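Local structure of response regulator receiver domain protein (CheY) (Rhodospirillum rubrum, 3HEB) at residues 6-11 / 59-64. The protein probably acts as a phosphorylation-controlled receiver switch in two-component signalling. Numbering follows the deposited sequence.
Sequences TIVMIE and RAQLVL
Val8 and Val63 are paired side by side in the middle of two parallel strands, 6-10 and 61-64, neighbours in the five-stranded parallel sheet of the CheY-like receiver fold, with strand order 2-1-3-4-5. Five backbone hydrogen bonds join the segments: Thr6 bonds Ala60, just before the second strand, and Leu62, and Val8 bonds Leu62 and Leu64, each spanning the two residues that flank its bridge partner, while Ile10 N closes the series on Leu64 O at 2.8 Å. The bond from Val8 N to Leu62 O is the straightest, with 170° at the hydrogen.

The tightly packed apolar part lies at the centre, between Ile7 and Val8 and residues 62-64. On the face bearing Ile7, Met9, Leu62 and Leu64, Ile7 CG2 sits anti to its own backbone N and rests against Leu64 CD2 at 4.0 Å, the two side chains running alongside one another. On the other face, Val8 CB meets Val63 CG1 at 3.9 Å. Leu62 and Leu64 carry the packing on to strand 92-96, and Ile7, Val8 and Met9 to strand 33-36. At the C-terminal end, Ile10 shares a backbone bond with Asp66, the predicted phosphorylation site; past it, Glu11 OE2 lies close to Asp66 and OE1 forms a salt bridge with Lys118, as in the acidic pocket of CheY-like receivers.

The N-terminal end is more polar and nearer solvent, with Thr6 and Ala60 partly exposed. Gln61 extends beside Thr6, its NE2 weakly bonded to Ser90, whereas its buried OE1 finds no polar partner and lies 4.2 Å from Val8 CG2. With chi1 at 59°, Thr6 turns its hydroxyl toward Gln61, placing OG1 3.2 Å from Gln61 CB.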
loop_
_atom_site.group_PDB
_atom_site.type_symbol
_atom_site.label_atom_id
_atom_site.label_comp_id
_atom_site.label_asym_id
_atom_site.label_seq_id
_atom_site.Cartn_x
_atom_site.Cartn_y
_atom_site.Cartn_z
ATOM N N THR A 6 12.238 6.942 7.601
ATOM C CA THR A 6 11.724 8.290 7.793
ATOM C C THR A 6 10.341 8.479 7.175
ATOM O O THR A 6 10.088 8.048 6.042
ATOM C CB THR A 6 12.648 9.332 7.147
ATOM O OG1 THR A 6 12.756 9.055 5.746
ATOM C CG2 THR A 6 14.022 9.288 7.754
ATOM N N ILE A 7 9.448 9.116 7.919
ATOM C CA ILE A 7 8.113 9.401 7.409
ATOM C C ILE A 7 8.132 10.839 6.907
ATOM O O ILE A 7 8.431 11.755 7.670
ATOM C CB ILE A 7 7.049 9.258 8.508
ATOM C CG1 ILE A 7 7.015 7.806 8.996
ATOM C CG2 ILE A 7 5.698 9.684 7.973
ATOM C CD1 ILE A 7 6.105 7.568 10.160
ATOM N N VAL A 8 7.855 11.031 5.620
ATOM C CA VAL A 8 7.839 12.369 5.045
ATOM C C VAL A 8 6.392 12.811 4.883
ATOM O O VAL A 8 5.670 12.284 4.041
ATOM C CB VAL A 8 8.531 12.404 3.662
ATOM C CG1 VAL A 8 8.448 13.807 3.087
ATOM C CG2 VAL A 8 9.985 11.981 3.781
HETATM N N MSE A 9 5.963 13.769 5.698
HETATM C CA MSE A 9 4.588 14.255 5.630
HETATM C C MSE A 9 4.463 15.519 4.777
HETATM O O MSE A 9 5.022 16.566 5.110
HETATM C CB MSE A 9 4.054 14.511 7.048
HETATM C CG MSE A 9 2.636 15.071 7.118
HETATM SE SE MSE A 9 1.980 15.124 8.815
HETATM C CE MSE A 9 3.071 16.322 9.545
ATOM N N ILE A 10 3.744 15.399 3.664
ATOM C CA ILE A 10 3.514 16.524 2.757
ATOM C C ILE A 10 2.052 16.974 2.915
ATOM O O ILE A 10 1.134 16.460 2.267
ATOM C CB ILE A 10 3.801 16.123 1.289
ATOM C CG1 ILE A 10 5.223 15.551 1.176
ATOM C CG2 ILE A 10 3.640 17.343 0.371
ATOM C CD1 ILE A 10 5.555 14.979 -0.199
ATOM N N GLU A 11 1.851 17.937 3.801
ATOM C CA GLU A 11 0.525 18.449 4.104
ATOM C C GLU A 11 0.645 19.949 4.355
ATOM O O GLU A 11 1.553 20.385 5.054
ATOM C CB GLU A 11 -0.004 17.730 5.351
ATOM C CG GLU A 11 -1.317 18.263 5.895
ATOM C CD GLU A 11 -2.476 18.041 4.953
ATOM O OE1 GLU A 11 -2.878 16.873 4.768
ATOM O OE2 GLU A 11 -2.982 19.035 4.394
ATOM N N ARG A 59 17.556 5.504 0.642
ATOM C CA ARG A 59 16.740 5.928 1.768
ATOM C C ARG A 59 15.531 5.023 1.952
ATOM O O ARG A 59 14.970 4.485 0.987
ATOM C CB ARG A 59 16.237 7.354 1.579
ATOM C CG ARG A 59 17.230 8.453 1.883
ATOM C CD ARG A 59 16.573 9.803 1.602
ATOM N NE ARG A 59 17.385 10.938 2.025
ATOM C CZ ARG A 59 17.078 12.207 1.772
ATOM N NH1 ARG A 59 15.973 12.505 1.088
ATOM N NH2 ARG A 59 17.871 13.180 2.213
ATOM N N ALA A 60 15.134 4.865 3.207
ATOM C CA ALA A 60 13.976 4.064 3.544
ATOM C C ALA A 60 13.000 5.095 4.072
ATOM O O ALA A 60 13.142 5.565 5.196
ATOM C CB ALA A 60 14.326 3.040 4.625
ATOM N N GLN A 61 12.012 5.451 3.258
ATOM C CA GLN A 61 11.043 6.472 3.643
ATOM C C GLN A 61 9.625 6.204 3.147
ATOM O O GLN A 61 9.428 5.662 2.067
ATOM C CB GLN A 61 11.518 7.816 3.095
ATOM C CG GLN A 61 11.902 7.707 1.627
ATOM C CD GLN A 61 12.506 8.961 1.063
ATOM O OE1 GLN A 61 12.952 9.831 1.801
ATOM N NE2 GLN A 61 12.544 9.050 -0.265
ATOM N N LEU A 62 8.644 6.589 3.956
ATOM C CA LEU A 62 7.236 6.446 3.600
ATOM C C LEU A 62 6.765 7.886 3.426
ATOM O O LEU A 62 7.121 8.754 4.222
ATOM C CB LEU A 62 6.432 5.784 4.729
ATOM C CG LEU A 62 4.906 5.845 4.528
ATOM C CD1 LEU A 62 4.407 4.529 3.953
ATOM C CD2 LEU A 62 4.217 6.107 5.833
ATOM N N VAL A 63 5.971 8.151 2.394
ATOM C CA VAL A 63 5.495 9.507 2.186
ATOM C C VAL A 63 3.985 9.666 2.263
ATOM O O VAL A 63 3.230 8.952 1.591
ATOM C CB VAL A 63 5.982 10.067 0.832
ATOM C CG1 VAL A 63 7.502 10.045 0.777
ATOM C CG2 VAL A 63 5.422 9.252 -0.294
ATOM N N LEU A 64 3.557 10.591 3.119
ATOM C CA LEU A 64 2.146 10.919 3.273
ATOM C C LEU A 64 1.958 12.126 2.380
ATOM O O LEU A 64 2.648 13.130 2.538
ATOM C CB LEU A 64 1.815 11.296 4.714
ATOM C CG LEU A 64 1.351 10.125 5.564
ATOM C CD1 LEU A 64 0.088 9.527 4.942
ATOM C CD2 LEU A 64 2.466 9.088 5.645
#